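Local coordinates for angiopoietin-related protein 3 (Homo sapiens, PDB 6EUA) that raises plasma triglycerides by inhibiting lipoprotein lipase and, through its fibrinogen-like domain, mediates endothelial cell adhesion, at residues W201-Q204 and L208-I211; D42-S47 and K215-P220; L98-E103 and N178-K183. All blocks are in the same frame, centred on the assembly; numbering follows the deposited sequence.

All three contacts lie in the C-terminal fibrinogen-like domain, and strand 96-104 and the 208-220 region tie them together. Contacts 1 and 3 are close neighbours, their centres about 10 Å apart: the Trp201 ring and Ile211 of the hairpin pack against Leu102 of strand 96-104, and Trp201 also meets Leu180. Contact 2 lies about 15 Å from contact 3 by centres; strand 213-220 runs antiparallel beside strand 96-104 in the main sheet. Along the chain, contact 3 closes before contact 1 opens, and both are nested inside the long loop that contact 2 closes, bringing the late strand 213-220 back to strand 37-44, near the start of the domain.

Contact 1. Residues W201-Q204 and L208-I211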
# COMPACT_ATOMS: atom_id res chain seq x y z
N TRP A 201 10.52 -25.14 -6.89
CA TRP A 201 10.98 -25.54 -5.55
C TRP A 201 11.05 -27.07 -5.52
O TRP A 201 10.04 -27.74 -5.29
CB TRP A 201 10.07 -24.98 -4.47
CG TRP A 201 10.46 -25.36 -3.09
CD1 TRP A 201 10.03 -26.44 -2.37
CD2 TRP A 201 11.34 -24.62 -2.22
NE1 TRP A 201 10.59 -26.43 -1.12
CE2 TRP A 201 11.39 -25.32 -0.99
CE3 TRP A 201 12.09 -23.45 -2.36
CZ2 TRP A 201 12.17 -24.90 0.08
CZ3 TRP A 201 12.86 -23.02 -1.29
CH2 TRP A 201 12.90 -23.75 -0.09
N LYS A 202 12.24 -27.60 -5.77
CA LYS A 202 12.45 -29.04 -5.88
C LYS A 202 13.05 -29.54 -4.57
O LYS A 202 14.21 -29.25 -4.26
CB LYS A 202 13.35 -29.38 -7.06
CG LYS A 202 13.36 -30.85 -7.44
CD LYS A 202 14.57 -31.57 -6.87
CE LYS A 202 15.87 -30.92 -7.33
NZ LYS A 202 15.87 -30.68 -8.80
N SER A 203 12.27 -30.30 -3.82
CA SER A 203 12.74 -30.79 -2.54
C SER A 203 13.73 -31.93 -2.72
O SER A 203 13.99 -32.41 -3.83
CB SER A 203 11.57 -31.24 -1.68
OG SER A 203 10.72 -32.09 -2.42
N GLN A 204 14.28 -32.37 -1.59
CA GLN A 204 15.34 -33.38 -1.59
C GLN A 204 14.86 -34.70 -2.19
O GLN A 204 15.62 -35.38 -2.89
CB GLN A 204 15.83 -33.57 -0.16
CG GLN A 204 14.75 -33.27 0.89
CD GLN A 204 15.30 -33.12 2.30
OE1 GLN A 204 16.47 -32.81 2.49
NE2 GLN A 204 14.44 -33.34 3.29
N LEU A 208 8.91 -31.63 -7.34
CA LEU A 208 9.12 -30.24 -7.72
C LEU A 208 7.80 -29.48 -7.66
O LEU A 208 6.83 -29.86 -8.31
CB LEU A 208 9.72 -30.14 -9.13
CG LEU A 208 10.37 -28.80 -9.49
CD1 LEU A 208 11.54 -29.04 -10.42
CD2 LEU A 208 9.35 -27.85 -10.13
N TYR A 209 7.78 -28.39 -6.89
CA TYR A 209 6.60 -27.55 -6.73
C TYR A 209 6.68 -26.36 -7.67
O TYR A 209 7.69 -25.65 -7.70
CB TYR A 209 6.47 -27.07 -5.28
CG TYR A 209 6.23 -28.18 -4.29
CD1 TYR A 209 4.94 -28.48 -3.88
CD2 TYR A 209 7.28 -28.92 -3.76
CE1 TYR A 209 4.70 -29.49 -2.97
CE2 TYR A 209 7.04 -29.94 -2.85
CZ TYR A 209 5.75 -30.22 -2.46
OH TYR A 209 5.47 -31.22 -1.56
N SER A 210 5.61 -26.15 -8.45
CA SER A 210 5.45 -24.96 -9.27
C SER A 210 4.98 -23.80 -8.38
O SER A 210 3.94 -23.91 -7.73
CB SER A 210 4.45 -25.22 -10.39
OG SER A 210 4.35 -24.13 -11.29
N ILE A 211 5.74 -22.71 -8.34
CA ILE A 211 5.49 -21.61 -7.41
C ILE A 211 5.02 -20.38 -8.18
O ILE A 211 5.66 -19.95 -9.14
CB ILE A 211 6.74 -21.29 -6.57
CG1 ILE A 211 7.33 -22.56 -5.98
CG2 ILE A 211 6.40 -20.28 -5.47
CD1 ILE A 211 6.41 -23.30 -5.04
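The CD1 edge of the Trp201 indole stands above the plane of the Tyr209 ring and outward of its CD2, with Trp201 CD1 and Tyr209 CD2 4.0 Å apart; that CD2 lies near the indole plane, and the rings do not stack. At the edge of the Tyr209 ring, near its plane, lie Trp201 O, 3.4 Å from Tyr209 CD2, and Ser203 OG, itself bonded to Arg207 O. An edge-to-face contact with His110 packs the phenol from outside the hairpin, while Trp201 NE1 gives its hydrogen to Pro137 O, which would hold the indole's rotation. The Trp201 chi1 of 179° sets the indole beside the carbonyl carbon, where CD1 meets Tyr209. Trp201 CB rests on Ile211 CG1 at 4.0 Å.

Trp201 and Tyr209 form an antiparallel hydrogen-bonded pair. Tyr209 N reaches Trp201 O at 2.8 Å in a nearly straight bond, 172° at the hydrogen, from above the carbonyl plane; Trp201 N returns a bond to Tyr209 O at 3.0 Å. On the other face is the non-hydrogen-bonded pair, Lys202 and Leu208, with Leu208 CD1 3.8 Å from Lys202 CB. The lysine then bends away, and its NZ forms a salt bridge with Glu177.

The face carrying Trp201 and Ile211 lies against strand 96-104, Trp201 touching Ile100 and Leu102, so the hairpin of 199-202 and 208-211 packs on the main sheet.

Contact 2. Residues D42-S47 and K215-P220; sequences DVISGS and KMLIHP
Lys215 NZ and Asp42 OD2 form a salt bridge of 2.9 Å, the ammonium coming in on the syn side of the oxygen, 19° out of the carboxylate plane. The lysine chain runs extended beyond CG and crosses the aspartate at about a right angle. The second carboxylate oxygen, OD1, is bonded to Ser24 OG and forms a salt bridge with Arg75 of a second subunit, so this buried acid serves both its own chain and the subunit interface. Replacing Asp42 with an alanine would probably leave Lys215 and that neighbouring arginine without their shared counter-charge.

Leu217 fills in beside the acid. Its CD2 lies 3.4 Å from Asp42 CB, and its CD1 meets Ile44 CD1 tip to tip at 4.0 Å. CG, anti to the carbonyl carbon, is turned toward strand 42-44, and a chi2 of 120°, away from a staggered value, sends CD2 to Asp42 and CD1 to Ile44.

The axes of 42-44 and 215-220 pass 9.3 Å apart at 83°, too far for backbone pairing; strand 47-55 pairs with both. Ile44 to Ser47 makes the type I' turn of the tight beta hairpin joining strands 37-44 and 47-55, within the antiparallel sheet of the fibrinogen-like domain.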
# COMPACT_ATOMS: atom_id res chain seq x y z
N ASP A 42 4.95 -7.99 8.61
CA ASP A 42 3.91 -8.95 8.26
C ASP A 42 3.61 -9.80 9.49
O ASP A 42 4.43 -10.61 9.91
CB ASP A 42 4.36 -9.81 7.08
CG ASP A 42 3.20 -10.40 6.29
OD1 ASP A 42 2.03 -10.11 6.63
OD2 ASP A 42 3.48 -11.15 5.33
N VAL A 43 2.43 -9.58 10.06
CA VAL A 43 1.96 -10.32 11.22
C VAL A 43 1.22 -11.54 10.71
O VAL A 43 0.28 -11.42 9.91
CB VAL A 43 1.05 -9.45 12.10
CG1 VAL A 43 0.59 -10.21 13.35
CG2 VAL A 43 1.77 -8.16 12.47
N ILE A 44 1.67 -12.72 11.13
CA ILE A 44 1.08 -13.98 10.72
C ILE A 44 0.68 -14.73 11.98
O ILE A 44 1.54 -15.08 12.79
CB ILE A 44 2.02 -14.80 9.83
CG1 ILE A 44 2.45 -13.94 8.64
CG2 ILE A 44 1.37 -16.07 9.33
CD1 ILE A 44 3.58 -14.54 7.88
N SER A 45 -0.63 -14.91 12.16
CA SER A 45 -1.20 -15.62 13.31
C SER A 45 -0.70 -15.04 14.63
O SER A 45 -0.27 -15.77 15.53
CB SER A 45 -0.92 -17.12 13.22
OG SER A 45 -1.43 -17.65 12.00
N GLY A 46 -0.75 -13.72 14.74
CA GLY A 46 -0.42 -13.05 15.99
C GLY A 46 1.06 -12.86 16.28
O GLY A 46 1.39 -12.30 17.33
N SER A 47 1.95 -13.32 15.41
CA SER A 47 3.40 -13.15 15.55
C SER A 47 3.96 -12.26 14.44
O SER A 47 3.68 -12.51 13.26
CB SER A 47 4.11 -14.53 15.51
OG SER A 47 3.86 -15.29 16.68
N LYS A 215 7.04 -15.45 -0.36
CA LYS A 215 7.42 -14.52 0.69
C LYS A 215 8.58 -15.12 1.45
O LYS A 215 8.59 -16.33 1.73
CB LYS A 215 6.28 -14.24 1.67
CG LYS A 215 5.17 -13.32 1.17
CD LYS A 215 4.03 -13.31 2.18
CE LYS A 215 2.85 -12.48 1.71
NZ LYS A 215 2.11 -11.86 2.85
N MET A 216 9.54 -14.28 1.82
CA MET A 216 10.58 -14.64 2.78
C MET A 216 10.48 -13.70 3.97
O MET A 216 10.46 -12.48 3.79
CB MET A 216 11.97 -14.58 2.13
CG MET A 216 12.03 -15.37 0.81
SD MET A 216 13.68 -15.43 0.08
CE MET A 216 14.54 -16.32 1.38
N LEU A 217 10.39 -14.27 5.17
CA LEU A 217 10.10 -13.52 6.39
C LEU A 217 11.05 -13.91 7.51
O LEU A 217 11.32 -15.10 7.71
CB LEU A 217 8.65 -13.77 6.85
CG LEU A 217 7.59 -13.31 5.85
CD1 LEU A 217 6.73 -14.48 5.40
CD2 LEU A 217 6.75 -12.18 6.44
N ILE A 218 11.51 -12.93 8.30
CA ILE A 218 12.41 -13.21 9.41
C ILE A 218 11.90 -12.58 10.70
O ILE A 218 11.16 -11.60 10.69
CB ILE A 218 13.86 -12.73 9.13
CG1 ILE A 218 13.94 -11.19 9.16
CG2 ILE A 218 14.37 -13.29 7.81
CD1 ILE A 218 15.35 -10.67 8.86
N HIS A 219 12.31 -13.17 11.83
CA HIS A 219 12.10 -12.56 13.14
C HIS A 219 13.14 -13.12 14.11
O HIS A 219 13.64 -14.23 13.90
CB HIS A 219 10.66 -12.78 13.64
CG HIS A 219 10.36 -14.16 14.14
ND1 HIS A 219 10.92 -14.69 15.28
CD2 HIS A 219 9.50 -15.10 13.68
CE1 HIS A 219 10.45 -15.90 15.49
NE2 HIS A 219 9.58 -16.18 14.53
N PRO A 220 13.51 -12.36 15.14
CA PRO A 220 14.51 -12.86 16.10
C PRO A 220 14.03 -14.11 16.83
O PRO A 220 12.84 -14.33 17.01
CB PRO A 220 14.69 -11.69 17.07
CG PRO A 220 13.49 -10.84 16.89
CD PRO A 220 13.11 -10.98 15.44

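Contact 3. Residues L98-E103 and N178-K183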
# COMPACT_ATOMS: atom_id res chain seq x y z
N LEU A 98 13.85 -17.91 9.86
CA LEU A 98 13.42 -17.59 8.50
C LEU A 98 12.20 -18.43 8.13
O LEU A 98 12.22 -19.65 8.28
CB LEU A 98 14.54 -17.83 7.48
CG LEU A 98 14.13 -17.82 6.00
CD1 LEU A 98 13.97 -16.40 5.48
CD2 LEU A 98 15.12 -18.60 5.11
N ARG A 99 11.15 -17.76 7.64
CA ARG A 99 9.97 -18.45 7.16
C ARG A 99 9.84 -18.22 5.66
O ARG A 99 9.96 -17.08 5.20
CB ARG A 99 8.70 -17.98 7.88
CG ARG A 99 7.40 -18.52 7.29
CD ARG A 99 6.24 -18.24 8.22
NE ARG A 99 4.96 -18.54 7.58
CZ ARG A 99 4.15 -19.50 7.98
NH1 ARG A 99 4.49 -20.24 9.03
NH2 ARG A 99 3.01 -19.74 7.33
N ILE A 100 9.65 -19.30 4.92
CA ILE A 100 9.44 -19.22 3.48
C ILE A 100 8.00 -19.65 3.22
O ILE A 100 7.58 -20.73 3.66
CB ILE A 100 10.44 -20.09 2.71
CG1 ILE A 100 11.84 -19.46 2.79
CG2 ILE A 100 10.00 -20.29 1.26
CD1 ILE A 100 12.94 -20.31 2.19
N GLU A 101 7.25 -18.80 2.54
CA GLU A 101 5.86 -19.07 2.20
C GLU A 101 5.77 -19.14 0.69
O GLU A 101 6.17 -18.20 -0.01
CB GLU A 101 4.93 -17.99 2.74
CG GLU A 101 4.68 -18.08 4.23
CD GLU A 101 3.50 -17.23 4.67
OE1 GLU A 101 3.02 -16.40 3.86
OE2 GLU A 101 3.07 -17.39 5.83
N LEU A 102 5.30 -20.26 0.19
CA LEU A 102 5.11 -20.46 -1.23
C LEU A 102 3.62 -20.67 -1.49
O LEU A 102 2.93 -21.30 -0.68
CB LEU A 102 5.92 -21.65 -1.75
CG LEU A 102 7.38 -21.77 -1.29
CD1 LEU A 102 7.90 -23.18 -1.60
CD2 LEU A 102 8.25 -20.73 -1.97
N GLU A 103 3.14 -20.15 -2.60
CA GLU A 103 1.79 -20.42 -3.06
C GLU A 103 1.91 -20.92 -4.49
O GLU A 103 2.61 -20.31 -5.30
CB GLU A 103 0.93 -19.15 -2.96
CG GLU A 103 -0.22 -19.09 -3.94
CD GLU A 103 -1.07 -17.84 -3.77
OE1 GLU A 103 -1.94 -17.82 -2.87
OE2 GLU A 103 -0.86 -16.87 -4.53
N ASN A 178 16.00 -24.32 -6.14
CA ASN A 178 15.55 -23.67 -4.92
C ASN A 178 15.61 -22.14 -5.01
O ASN A 178 15.59 -21.47 -3.97
CB ASN A 178 16.40 -24.14 -3.73
CG ASN A 178 17.81 -23.52 -3.74
OD1 ASN A 178 18.32 -23.13 -4.79
ND2 ASN A 178 18.42 -23.43 -2.58
N ASN A 179 15.72 -21.58 -6.21
CA ASN A 179 16.03 -20.16 -6.38
C ASN A 179 14.74 -19.36 -6.43
O ASN A 179 14.20 -19.08 -7.50
CB ASN A 179 16.88 -19.94 -7.63
CG ASN A 179 17.35 -18.49 -7.78
OD1 ASN A 179 16.95 -17.60 -7.02
ND2 ASN A 179 18.22 -18.26 -8.77
N LEU A 180 14.29 -18.92 -5.26
CA LEU A 180 13.10 -18.07 -5.18
C LEU A 180 13.32 -16.70 -5.80
O LEU A 180 12.33 -16.00 -6.06
CB LEU A 180 12.66 -17.92 -3.73
CG LEU A 180 12.39 -19.24 -2.99
CD1 LEU A 180 11.71 -18.94 -1.68
CD2 LEU A 180 11.56 -20.21 -3.84
N ASN A 181 14.57 -16.30 -6.03
CA ASN A 181 14.88 -15.07 -6.75
C ASN A 181 15.21 -15.35 -8.22
O ASN A 181 15.83 -14.51 -8.89
CB ASN A 181 16.03 -14.32 -6.06
CG ASN A 181 15.61 -13.70 -4.72
OD1 ASN A 181 14.43 -13.62 -4.39
ND2 ASN A 181 16.60 -13.28 -3.93
N GLY A 182 14.80 -16.52 -8.72
CA GLY A 182 15.12 -16.95 -10.06
C GLY A 182 14.23 -16.32 -11.11
O GLY A 182 13.42 -15.43 -10.84
N LYS A 183 14.41 -16.78 -12.35
CA LYS A 183 13.66 -16.22 -13.47
C LYS A 183 12.20 -16.63 -13.36
O LYS A 183 11.88 -17.82 -13.26
CB LYS A 183 14.26 -16.68 -14.79
CG LYS A 183 13.40 -16.32 -16.01
CD LYS A 183 13.94 -15.11 -16.75
CE LYS A 183 13.05 -14.74 -17.93
NZ LYS A 183 11.79 -14.04 -17.51
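A type I beta turn from Asn179 to Gly182, in the long irregular segment after strand 169-171, presents Leu180 to the central strand 96-104 of the main sheet. The leucine's two methyls do the touching. CD1 meets Ile100 CG2 at 3.7 Å, the side chains crossing at a slant, and CD2 meets Leu102 CD2 at 3.8 Å, where the two chains cross at about a right angle. Leu102 CD2 also lies 3.9 Å from Leu180 CD1, so this one methyl of the strand touches both branches of the fork. In Ile100 the branch that reaches across is CG2, which stands anti to the backbone N, while CG1 takes the place beside that nitrogen (chi1 -71°).

In this fibrinogen-like domain the irregular chain after strand 169-171 thus lays Leu180 on the sheet, where Trp201 CE3 also packs against Leu180 CD2. Side chains alternate along the strand: Ile100 and Leu102 point to the turn, whereas Glu101 points away from it. On that far side Arg99 grips Glu101 side-on, NE and NH2 both giving a hydrogen to OE2, each at 2.8 Å. The single oxygen is taken on its anti side, somewhat out of the carboxylate plane, and the double grip would restrict how the guanidinium can turn.

The turn itself is closed by Gly182 N bonding to Asn179 O at 2.9 Å. From outside the two segments, Arg55 NH1 bonds to the turn's own oxygens, Leu180 O and Gly182 O, and the amide of Asn181 reaches Gln53 on one end and Gly168 O on the other.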